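Local coordinates for protein glutathione S-transferase (Bombyx mori, PDB 4E8H) that binds glutathione as a homodimer and probably catalyses its conjugation to electrophilic compounds, at residues Leu115-Tyr118 / Thr119-Phe123; Ile163-Val166 / Val167-Asn171; Phe66-Glu70 / Ser71-Gln75; Ala97-Asp100 / Gln101-Phe105. One frame throughout, in Å; residues are numbered along the deposited sequence.

Contact 1 of 4, residues Leu115-Tyr118 / Thr119-Phe123; sequences LNLY and TPILF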
loop_
_atom_site.group_PDB
_atom_site.type_symbol
_atom_site.label_atom_id
_atom_site.label_comp_id
_atom_site.label_asym_id
_atom_site.label_seq_id
_atom_site.Cartn_x
_atom_site.Cartn_y
_atom_site.Cartn_z
ATOM N N LEU B 115 3.094 0.837 14.093
ATOM C CA LEU B 115 3.417 -0.531 14.509
ATOM C C LEU B 115 4.792 -0.631 15.154
ATOM O O LEU B 115 4.945 -1.283 16.185
ATOM C CB LEU B 115 3.346 -1.504 13.326
ATOM C CG LEU B 115 1.988 -1.951 12.785
ATOM C CD1 LEU B 115 2.209 -2.814 11.552
ATOM C CD2 LEU B 115 1.171 -2.709 13.832
ATOM N N ASN B 116 5.786 0.012 14.544
ATOM C CA ASN B 116 7.157 -0.026 15.054
ATOM C C ASN B 116 7.304 0.626 16.429
ATOM O O ASN B 116 8.088 0.163 17.262
ATOM C CB ASN B 116 8.130 0.594 14.046
ATOM C CG ASN B 116 8.313 -0.262 12.800
ATOM O OD1 ASN B 116 7.914 -1.428 12.760
ATOM N ND2 ASN B 116 8.922 0.319 11.775
ATOM N N LEU B 117 6.538 1.689 16.661
ATOM C CA LEU B 117 6.514 2.355 17.963
ATOM C C LEU B 117 5.735 1.562 19.020
ATOM O O LEU B 117 6.249 1.312 20.112
ATOM C CB LEU B 117 5.959 3.784 17.841
ATOM C CG LEU B 117 5.751 4.621 19.113
ATOM C CD1 LEU B 117 7.029 4.755 19.941
ATOM C CD2 LEU B 117 5.199 5.995 18.765
ATOM N N TYR B 118 4.508 1.162 18.693
ATOM C CA TYR B 118 3.585 0.652 19.711
ATOM C C TYR B 118 3.581 -0.859 19.957
ATOM O O TYR B 118 3.302 -1.292 21.077
ATOM C CB TYR B 118 2.167 1.173 19.466
ATOM C CG TYR B 118 2.005 2.637 19.811
ATOM C CD1 TYR B 118 1.987 3.065 21.142
ATOM C CD2 TYR B 118 1.872 3.598 18.810
ATOM C CE1 TYR B 118 1.840 4.412 21.464
ATOM C CE2 TYR B 118 1.721 4.947 19.122
ATOM C CZ TYR B 118 1.707 5.346 20.448
ATOM O OH TYR B 118 1.560 6.680 20.756
ATOM N N THR B 119 3.890 -1.651 18.932
ATOM C CA THR B 119 3.918 -3.115 19.077
ATOM C C THR B 119 4.824 -3.610 20.226
ATOM O O THR B 119 4.390 -4.464 21.006
ATOM C CB THR B 119 4.246 -3.838 17.740
ATOM O OG1 THR B 119 3.315 -3.421 16.732
ATOM C CG2 THR B 119 4.160 -5.354 17.893
ATOM N N PRO B 120 6.067 -3.080 20.346
ATOM C CA PRO B 120 6.903 -3.515 21.475
ATOM C C PRO B 120 6.283 -3.181 22.833
ATOM O O PRO B 120 6.330 -4.004 23.751
ATOM C CB PRO B 120 8.200 -2.721 21.281
ATOM C CG PRO B 120 8.231 -2.389 19.839
ATOM C CD PRO B 120 6.804 -2.156 19.461
ATOM N N ILE B 121 5.709 -1.985 22.946
ATOM C CA ILE B 121 5.072 -1.534 24.182
ATOM C C ILE B 121 3.907 -2.449 24.578
ATOM O O ILE B 121 3.895 -3.009 25.679
ATOM C CB ILE B 121 4.588 -0.056 24.077
ATOM C CG1 ILE B 121 5.735 0.862 23.634
ATOM C CG2 ILE B 121 4.004 0.412 25.411
ATOM C CD1 ILE B 121 5.307 2.273 23.246
ATOM N N LEU B 122 2.953 -2.611 23.663
ATOM C CA LEU B 122 1.697 -3.309 23.944
ATOM C C LEU B 122 1.833 -4.813 24.178
ATOM O O LEU B 122 1.157 -5.367 25.046
ATOM C CB LEU B 122 0.679 -3.048 22.825
ATOM C CG LEU B 122 0.197 -1.606 22.626
ATOM C CD1 LEU B 122 -0.366 -1.414 21.225
ATOM C CD2 LEU B 122 -0.832 -1.215 23.679
ATOM N N PHE B 123 2.704 -5.470 23.414
ATOM C CA PHE B 123 2.729 -6.934 23.397
ATOM C C PHE B 123 4.045 -7.586 23.825
ATOM O O PHE B 123 4.145 -8.817 23.860
ATOM C CB PHE B 123 2.271 -7.451 22.028
ATOM C CG PHE B 123 0.918 -6.939 21.617
ATOM C CD1 PHE B 123 -0.214 -7.249 22.368
ATOM C CD2 PHE B 123 0.776 -6.138 20.489
ATOM C CE1 PHE B 123 -1.468 -6.772 22.001
ATOM C CE2 PHE B 123 -0.477 -5.657 20.112
ATOM C CZ PHE B 123 -1.599 -5.975 20.870
#
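The carbonyl oxygen of Leu115 takes two bonds from one residue a turn later: Thr119 N at 3.0 Å and Thr119 OG1 at 2.7 Å. The two donors reach it from opposite faces of the carbonyl plane. With OG1 anti to its own carbonyl carbon (chi1 -55°), the threonine hydroxyl folds back over the helix, and Leu115 CD2 lies alongside it. The Asn116 carbonyl O meets no amide hydrogen at the next turn but the ring carbon Pro120 CD, 3.4 Å away. Pro120, whose N carries no hydrogen, thus kinks helix 93-124, a long helix of the all-helical C-terminal domain of the GST fold, near its C-terminal end. Leu117 O likewise faces carbon, with Ile121 CD1 at 3.4 Å, while the Leu117 side chain turns to Ala133 and Phe136 of helix 130-146. Regular helical bonding returns at Tyr118, whose O accepts Leu122 N at 2.9 Å in a nearly straight bond (172° at the hydrogen). The Tyr118 ring lies beside Ile121, its CD1 atom 4.0 Å from Ile121 CD1, and Leu117 CG sits over the rim of one ring face. Tyr118 CB touches Leu122 CD1, and Phe175 meets both the tyrosine ring and the Leu122 side chain.

Contact 2 of 4, residues Ile163-Val166 / Val167-Asn171; sequences ITIV and VTITN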
loop_
_atom_site.group_PDB
_atom_site.type_symbol
_atom_site.label_atom_id
_atom_site.label_comp_id
_atom_site.label_asym_id
_atom_site.label_seq_id
_atom_site.Cartn_x
_atom_site.Cartn_y
_atom_site.Cartn_z
ATOM N N ILE B 163 -10.955 7.062 6.407
ATOM C CA ILE B 163 -11.464 5.983 7.253
ATOM C C ILE B 163 -10.337 5.103 7.818
ATOM O O ILE B 163 -10.339 4.796 9.012
ATOM C CB ILE B 163 -12.566 5.142 6.531
ATOM C CG1 ILE B 163 -13.748 6.041 6.129
ATOM C CG2 ILE B 163 -13.037 3.979 7.414
ATOM C CD1 ILE B 163 -14.880 5.328 5.379
ATOM N N THR B 164 -9.371 4.715 6.986
ATOM C CA THR B 164 -8.261 3.877 7.469
ATOM C C THR B 164 -7.248 4.647 8.329
ATOM O O THR B 164 -6.748 4.120 9.327
ATOM C CB THR B 164 -7.555 3.077 6.333
ATOM O OG1 THR B 164 -6.460 2.329 6.880
ATOM C CG2 THR B 164 -7.046 3.997 5.229
ATOM N N ILE B 165 -6.970 5.892 7.943
ATOM C CA ILE B 165 -6.070 6.763 8.700
ATOM C C ILE B 165 -6.642 7.075 10.094
ATOM O O ILE B 165 -5.903 7.065 11.083
ATOM C CB ILE B 165 -5.708 8.051 7.895
ATOM C CG1 ILE B 165 -4.755 7.697 6.743
ATOM C CG2 ILE B 165 -5.085 9.117 8.800
ATOM C CD1 ILE B 165 -4.587 8.784 5.682
ATOM N N VAL B 166 -7.953 7.314 10.169
ATOM C CA VAL B 166 -8.609 7.656 11.441
ATOM C C VAL B 166 -8.504 6.548 12.503
ATOM O O VAL B 166 -8.509 6.840 13.700
ATOM C CB VAL B 166 -10.085 8.143 11.247
ATOM C CG1 VAL B 166 -11.077 6.983 11.258
ATOM C CG2 VAL B 166 -10.458 9.175 12.308
ATOM N N VAL B 167 -8.396 5.293 12.064
ATOM C CA VAL B 167 -8.198 4.172 12.985
ATOM C C VAL B 167 -6.922 4.378 13.812
ATOM O O VAL B 167 -6.928 4.194 15.033
ATOM C CB VAL B 167 -8.159 2.805 12.244
ATOM C CG1 VAL B 167 -7.782 1.679 13.200
ATOM C CG2 VAL B 167 -9.505 2.508 11.593
ATOM N N THR B 168 -5.848 4.781 13.137
ATOM C CA THR B 168 -4.554 5.022 13.770
ATOM C C THR B 168 -4.606 6.198 14.742
ATOM O O THR B 168 -4.031 6.141 15.834
ATOM C CB THR B 168 -3.458 5.236 12.700
ATOM O OG1 THR B 168 -3.230 4.000 12.016
ATOM C CG2 THR B 168 -2.143 5.704 13.321
ATOM N N ILE B 169 -5.301 7.255 14.337
ATOM C CA ILE B 169 -5.454 8.440 15.170
ATOM C C ILE B 169 -6.330 8.113 16.381
ATOM O O ILE B 169 -6.051 8.575 17.492
ATOM C CB ILE B 169 -5.984 9.653 14.352
ATOM C CG1 ILE B 169 -5.058 9.949 13.157
ATOM C CG2 ILE B 169 -6.144 10.893 15.231
ATOM C CD1 ILE B 169 -3.575 10.167 13.506
ATOM N N THR B 170 -7.361 7.294 16.172
ATOM C CA THR B 170 -8.181 6.793 17.278
ATOM C C THR B 170 -7.331 5.992 18.272
ATOM O O THR B 170 -7.453 6.187 19.485
ATOM C CB THR B 170 -9.378 5.944 16.781
ATOM O OG1 THR B 170 -10.196 6.735 15.908
ATOM C CG2 THR B 170 -10.236 5.461 17.953
ATOM N N ASN B 171 -6.468 5.112 17.765
ATOM C CA ASN B 171 -5.608 4.309 18.635
ATOM C C ASN B 171 -4.668 5.148 19.499
ATOM O O ASN B 171 -4.617 4.962 20.715
ATOM C CB ASN B 171 -4.815 3.272 17.837
ATOM C CG ASN B 171 -5.665 2.095 17.396
ATOM O OD1 ASN B 171 -6.616 1.704 18.074
ATOM N ND2 ASN B 171 -5.320 1.521 16.253
HETATM O O HOH W 1 -4.153 3.540 9.711
#
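A chi1 of -59° turns the Thr170 hydroxyl back along the helix, where OG1 comes within 2.8 Å of Val166 O. At Thr168 the same kind of rotation (chi1 -69°) directs OG1 to a water that accepts from it at 2.5 Å and donates to Thr164 O at 2.7 Å, so one water joins a side chain to a carbonyl of the preceding turn. Thr170 N binds Val166 O as well, at 2.8 Å, the firm backbone bond between the two segments; Ile169 N to Ile165 O, at 3.3 Å, is weak. Thr170 OG1 is also hydrogen-bonded to Asp205 and Tyr201 of helix 201-213. Val167 sets CG2 against Ile163 O at 3.5 Å, and Ile169 CG1 lies 4.4 Å from Ile165 CG2, a loose apolar contact along one flank. On the same helix Thr164 OG1 is bonded to Asp106 of helix 93-124, while Val166 and Ile169 rest on Trp188 and Phe189. Buried threonines interspersed with branched aliphatic residues, surrounded by helices 16-27, 93-124, 183-196 and 201-213, mark helix 160-174 as the central core helix of the GST C-terminal domain.

Contact 3 of 4, residues Phe66-Glu70 / Ser71-Gln75; sequences FILWE and SRAIQ. With GSH (glutathione), chain F.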
loop_
_atom_site.group_PDB
_atom_site.type_symbol
_atom_site.label_atom_id
_atom_site.label_comp_id
_atom_site.label_asym_id
_atom_site.label_seq_id
_atom_site.Cartn_x
_atom_site.Cartn_y
_atom_site.Cartn_z
ATOM N N PHE B 66 -16.020 -14.950 -3.592
ATOM C CA PHE B 66 -14.863 -14.127 -3.942
ATOM C C PHE B 66 -14.089 -13.755 -2.682
ATOM O O PHE B 66 -14.609 -13.067 -1.797
ATOM C CB PHE B 66 -15.286 -12.878 -4.730
ATOM C CG PHE B 66 -14.148 -11.945 -5.063
ATOM C CD1 PHE B 66 -13.100 -12.357 -5.885
ATOM C CD2 PHE B 66 -14.133 -10.643 -4.566
ATOM C CE1 PHE B 66 -12.048 -11.495 -6.195
ATOM C CE2 PHE B 66 -13.087 -9.771 -4.872
ATOM C CZ PHE B 66 -12.042 -10.199 -5.689
ATOM N N ILE B 67 -12.847 -14.230 -2.616
ATOM C CA ILE B 67 -11.975 -14.011 -1.464
ATOM C C ILE B 67 -11.027 -12.839 -1.706
ATOM O O ILE B 67 -10.448 -12.712 -2.785
ATOM C CB ILE B 67 -11.134 -15.279 -1.132
ATOM C CG1 ILE B 67 -12.001 -16.551 -1.141
ATOM C CG2 ILE B 67 -10.381 -15.107 0.192
ATOM C CD1 ILE B 67 -13.129 -16.593 -0.098
ATOM N N LEU B 68 -10.878 -11.988 -0.691
ATOM C CA LEU B 68 -9.931 -10.878 -0.740
ATOM C C LEU B 68 -9.373 -10.579 0.650
ATOM O O LEU B 68 -10.100 -10.635 1.645
ATOM C CB LEU B 68 -10.613 -9.631 -1.319
ATOM C CG LEU B 68 -9.808 -8.367 -1.636
ATOM C CD1 LEU B 68 -8.816 -8.597 -2.776
ATOM C CD2 LEU B 68 -10.755 -7.229 -1.978
ATOM N N TRP B 69 -8.079 -10.276 0.713
ATOM C CA TRP B 69 -7.475 -9.746 1.934
ATOM C C TRP B 69 -6.690 -8.457 1.630
ATOM O O TRP B 69 -6.683 -7.993 0.488
ATOM C CB TRP B 69 -6.653 -10.815 2.681
ATOM C CG TRP B 69 -5.532 -11.403 1.891
ATOM C CD1 TRP B 69 -4.223 -11.027 1.934
ATOM C CD2 TRP B 69 -5.610 -12.480 0.945
ATOM N NE1 TRP B 69 -3.480 -11.794 1.072
ATOM C CE2 TRP B 69 -4.304 -12.693 0.451
ATOM C CE3 TRP B 69 -6.656 -13.282 0.464
ATOM C CZ2 TRP B 69 -4.011 -13.677 -0.503
ATOM C CZ3 TRP B 69 -6.364 -14.261 -0.488
ATOM C CH2 TRP B 69 -5.050 -14.447 -0.961
ATOM N N GLU B 70 -6.045 -7.896 2.654
ATOM C CA GLU B 70 -5.534 -6.510 2.654
ATOM C C GLU B 70 -6.686 -5.526 2.818
ATOM O O GLU B 70 -7.502 -5.350 1.909
ATOM C CB GLU B 70 -4.690 -6.170 1.412
ATOM C CG GLU B 70 -3.328 -6.854 1.352
ATOM C CD GLU B 70 -2.315 -6.330 2.367
ATOM O OE1 GLU B 70 -2.543 -5.265 2.987
ATOM O OE2 GLU B 70 -1.273 -6.997 2.537
ATOM N N SER B 71 -6.737 -4.887 3.986
ATOM C CA SER B 71 -7.831 -3.982 4.346
ATOM C C SER B 71 -8.109 -2.901 3.305
ATOM O O SER B 71 -9.269 -2.620 2.999
ATOM C CB SER B 71 -7.566 -3.331 5.706
ATOM O OG SER B 71 -6.313 -2.665 5.715
ATOM N N ARG B 72 -7.051 -2.307 2.760
ATOM C CA ARG B 72 -7.200 -1.173 1.847
ATOM C C ARG B 72 -7.692 -1.585 0.452
ATOM O O ARG B 72 -8.383 -0.812 -0.217
ATOM C CB ARG B 72 -5.912 -0.335 1.802
ATOM C CG ARG B 72 -5.584 0.331 3.153
ATOM C CD ARG B 72 -4.117 0.754 3.269
ATOM N NE ARG B 72 -3.739 1.074 4.648
ATOM C CZ ARG B 72 -3.370 0.177 5.563
ATOM N NH1 ARG B 72 -3.323 -1.115 5.264
ATOM N NH2 ARG B 72 -3.045 0.576 6.785
ATOM N N ALA B 73 -7.358 -2.807 0.033
ATOM C CA ALA B 73 -7.920 -3.396 -1.189
ATOM C C ALA B 73 -9.393 -3.773 -1.001
ATOM O O ALA B 73 -10.200 -3.621 -1.923
ATOM C CB ALA B 73 -7.109 -4.607 -1.623
ATOM N N ILE B 74 -9.730 -4.267 0.192
ATOM C CA ILE B 74 -11.118 -4.571 0.553
ATOM C C ILE B 74 -11.978 -3.305 0.539
ATOM O O ILE B 74 -13.055 -3.288 -0.061
ATOM C CB ILE B 74 -11.222 -5.280 1.929
ATOM C CG1 ILE B 74 -10.580 -6.671 1.870
ATOM C CG2 ILE B 74 -12.684 -5.394 2.369
ATOM C CD1 ILE B 74 -10.334 -7.313 3.233
ATOM N N GLN B 75 -11.488 -2.251 1.192
ATOM C CA GLN B 75 -12.164 -0.952 1.221
ATOM C C GLN B 75 -12.515 -0.446 -0.172
ATOM O O GLN B 75 -13.667 -0.091 -0.441
ATOM C CB GLN B 75 -11.271 0.093 1.878
ATOM C CG GLN B 75 -11.260 0.097 3.378
ATOM C CD GLN B 75 -10.442 1.251 3.903
ATOM O OE1 GLN B 75 -9.212 1.238 3.839
ATOM N NE2 GLN B 75 -11.122 2.275 4.404
HETATM N N1 GSH F . -1.669 -5.116 5.689
HETATM C CA1 GSH F . -2.700 -5.999 6.205
HETATM C C1 GSH F . -4.043 -5.350 6.021
HETATM O O11 GSH F . -4.135 -4.109 5.897
HETATM O O12 GSH F . -5.085 -6.042 5.984
HETATM C CB1 GSH F . -2.449 -6.280 7.685
HETATM C CG1 GSH F . -3.057 -7.618 8.104
HETATM C CD1 GSH F . -2.418 -8.140 9.373
HETATM O OE1 GSH F . -1.017 -8.102 9.539
HETATM N N2 GSH F . -3.236 -8.630 10.304
HETATM C CA2 GSH F . -2.734 -9.254 11.517
HETATM C C2 GSH F . -2.664 -10.742 11.353
HETATM O O2 GSH F . -3.609 -11.377 10.523
HETATM C CB2 GSH F . -3.651 -8.913 12.686
HETATM S SG2 GSH F . -3.664 -7.144 13.076
HETATM N N3 GSH F . -1.703 -11.399 12.005
HETATM C CA3 GSH F . -1.642 -12.853 12.050
HETATM C C3 GSH F . -0.821 -13.434 10.919
HETATM O O31 GSH F . -0.488 -12.724 9.946
HETATM O O32 GSH F . -0.461 -14.634 10.940
HETATM O O HOH W 2 -3.971 -2.745 2.934
#
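Leu68 and Ile74 pass alongside each other, pointing in opposing senses, where strand 66-69, the edge strand of the thioredoxin-like sheet, turns into helix 71-82. Leu68 CD2 lies 3.9 Å from Ile74 CG1 and also rests on the backbone at Ala73 and Ile74, while the Ala73 methyl faces Glu70 CB. The strand and helix segments run at 132° to each other. Glu70 occupies the N-cap position with a positive phi of 75°, and its carbonyl oxygen accepts Ile74 N, starting the helix.

This strand-to-helix turn forms the gamma-glutamyl end of the glutathione site, as in other GSTs. The Glu70 side chain, bent at chi2 (-71°), brings OE1 to the ligand amine N1 at 2.8 Å. Ser71 grips the neighbouring carboxylate with two groups: its backbone N binds O12 at 2.8 Å, with a weaker approach to O11, and its hydroxyl binds O11. The carboxylate thus sits at the N-terminus of the helix, where the helix dipole would probably stabilise its charge. Arg72, extended from CG to NE, brings NH1 to 3.2 Å from O11, which lies at the edge of its guanidinium, near the plane; its NH2 is salt-bridged to Asp106 of helix 93-124. Gln101 and Asn104 of the second subunit pack on Glu70 and Arg72 respectively, placing the site beside the dimer interface. A water at the edge of the guanidinium, in its plane, accepts from Arg72 NH1 (2.9 Å) and Arg72 N (3.1 Å) and lies within donating distance, 2.9 Å, of Glu70 OE1.

Contact 4 of 4, residues Ala97-Asp100 / Gln101-Phe105; sequences AIID and QRLNF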
loop_
_atom_site.group_PDB
_atom_site.type_symbol
_atom_site.label_atom_id
_atom_site.label_comp_id
_atom_site.label_asym_id
_atom_site.label_seq_id
_atom_site.Cartn_x
_atom_site.Cartn_y
_atom_site.Cartn_z
ATOM N N ALA B 97 -6.183 9.095 -7.840
ATOM C CA ALA B 97 -4.732 9.035 -7.630
ATOM C C ALA B 97 -4.294 9.590 -6.275
ATOM O O ALA B 97 -3.437 9.003 -5.610
ATOM C CB ALA B 97 -3.997 9.749 -8.757
ATOM N N ILE B 98 -4.877 10.722 -5.878
ATOM C CA ILE B 98 -4.594 11.335 -4.576
ATOM C C ILE B 98 -4.990 10.386 -3.440
ATOM O O ILE B 98 -4.221 10.185 -2.496
ATOM C CB ILE B 98 -5.294 12.716 -4.417
ATOM C CG1 ILE B 98 -4.816 13.687 -5.506
ATOM C CG2 ILE B 98 -5.032 13.304 -3.028
ATOM C CD1 ILE B 98 -5.650 14.963 -5.630
ATOM N N ILE B 99 -6.179 9.794 -3.550
ATOM C CA ILE B 99 -6.643 8.807 -2.576
ATOM C C ILE B 99 -5.673 7.629 -2.517
ATOM O O ILE B 99 -5.312 7.179 -1.428
ATOM C CB ILE B 99 -8.077 8.313 -2.883
ATOM C CG1 ILE B 99 -9.064 9.478 -2.807
ATOM C CG2 ILE B 99 -8.499 7.216 -1.901
ATOM C CD1 ILE B 99 -10.363 9.222 -3.521
ATOM N N ASP B 100 -5.237 7.150 -3.682
ATOM C CA ASP B 100 -4.307 6.023 -3.736
ATOM C C ASP B 100 -2.970 6.324 -3.069
ATOM O O ASP B 100 -2.414 5.458 -2.390
ATOM C CB ASP B 100 -4.116 5.518 -5.171
ATOM C CG ASP B 100 -5.312 4.719 -5.665
ATOM O OD1 ASP B 100 -6.049 4.150 -4.828
ATOM O OD2 ASP B 100 -5.520 4.662 -6.896
ATOM N N GLN B 101 -2.469 7.546 -3.246
ATOM C CA GLN B 101 -1.246 7.972 -2.564
ATOM C C GLN B 101 -1.431 7.998 -1.044
ATOM O O GLN B 101 -0.541 7.571 -0.305
ATOM C CB GLN B 101 -0.752 9.326 -3.090
ATOM C CG GLN B 101 0.484 9.878 -2.368
ATOM C CD GLN B 101 0.129 10.712 -1.147
ATOM O OE1 GLN B 101 -0.781 11.540 -1.192
ATOM N NE2 GLN B 101 0.851 10.501 -0.050
ATOM N N ARG B 102 -2.580 8.496 -0.585
ATOM C CA ARG B 102 -2.874 8.551 0.848
ATOM C C ARG B 102 -2.994 7.146 1.445
ATOM O O ARG B 102 -2.553 6.911 2.571
ATOM C CB ARG B 102 -4.133 9.381 1.136
ATOM C CG ARG B 102 -4.097 10.833 0.632
ATOM C CD ARG B 102 -3.028 11.685 1.322
ATOM N NE ARG B 102 -3.324 13.114 1.208
ATOM C CZ ARG B 102 -2.562 14.016 0.593
ATOM N NH1 ARG B 102 -1.413 13.671 0.026
ATOM N NH2 ARG B 102 -2.951 15.284 0.562
ATOM N N LEU B 103 -3.576 6.219 0.680
ATOM C CA LEU B 103 -3.674 4.814 1.089
ATOM C C LEU B 103 -2.303 4.138 1.181
ATOM O O LEU B 103 -2.043 3.391 2.126
ATOM C CB LEU B 103 -4.608 4.030 0.156
ATOM C CG LEU B 103 -6.113 4.303 0.273
ATOM C CD1 LEU B 103 -6.869 3.704 -0.906
ATOM C CD2 LEU B 103 -6.680 3.787 1.594
ATOM N N ASN B 104 -1.438 4.406 0.202
ATOM C CA ASN B 104 -0.046 3.950 0.242
ATOM C C ASN B 104 0.752 4.627 1.362
ATOM O O ASN B 104 1.597 3.989 1.998
ATOM C CB ASN B 104 0.641 4.140 -1.117
ATOM C CG ASN B 104 0.309 3.031 -2.111
ATOM O OD1 ASN B 104 1.205 2.415 -2.688
ATOM N ND2 ASN B 104 -0.980 2.773 -2.315
ATOM N N PHE B 105 0.477 5.911 1.600
ATOM C CA PHE B 105 1.029 6.624 2.756
ATOM C C PHE B 105 0.637 5.909 4.046
ATOM O O PHE B 105 1.485 5.644 4.896
ATOM C CB PHE B 105 0.543 8.082 2.783
ATOM C CG PHE B 105 0.908 8.833 4.043
ATOM C CD1 PHE B 105 2.195 9.331 4.231
ATOM C CD2 PHE B 105 -0.046 9.056 5.034
ATOM C CE1 PHE B 105 2.529 10.030 5.392
ATOM C CE2 PHE B 105 0.278 9.755 6.198
ATOM C CZ PHE B 105 1.567 10.242 6.377
#
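Regular alpha-helical geometry runs from Ala97 to Phe105: Gln101 N binds Ala97 O at 2.9 Å, Arg102 N binds Ile98 O at 3.0 Å, and Leu103 N reaches Ile99 O at 2.9 Å. Asp100 O is shared, since Asn104 N bonds to it at 3.0 Å and Asn104 ND2 adds a weak bond (125° at the hydrogen). Ile99 and Leu103 run alongside each other in the same direction, with Ile99 CG2 4.0 Å from Leu103 CD1, and they pack on Val160 of helix 160-174. Ile98 CG2 sits over one face of the Arg102 guanidinium. With CG anti to its carbonyl carbon (chi1 -58°), Arg102 sets CG 3.2 Å from Ile98 O; chi2 then bends the chain. Its NH1 donates to Gln101 OE1 in a short (2.5 Å), bent bond (132°), tilted out of the guanidinium plane, while NE bonds to Val153 O and Phe146 makes a cation-pi contact. Asp100 OD1 is bonded to Tyr89 OH. Gln101 packs on Trp69 of the second subunit, and Asn104 on its Leu107, so this turn faces the dimer interface. With Gln101 OE1 and Val153 O both uncharged, amide dipoles and the Phe146 ring would probably contribute to stabilising the Arg102 charge.

In the fold
Contact 3 carries the glutathione site, and contacts 2 and 4 back it from the C-terminal domain. Thr164 of contact 2 packs on contact 3 through CB, 3.5 Å from Gln75 OE1, while Arg72 CD lies 3.5 Å from Leu103 O of contact 4. Contacts 2 and 4 meet where Thr164 CG2 is 3.7 Å from Leu103 CD2, so the three converge around Thr164, Leu103 and Arg72 at the domain boundary. Asp106 of helix 93-124 joins contacts 2 and 3. Contacts 3 and 4 also touch the second subunit. Contact 1 shares helix 93-124 with contact 4, their centres about 25 Å apart, yet the Leu115 side chain comes to about 7 Å from the bound glutathione.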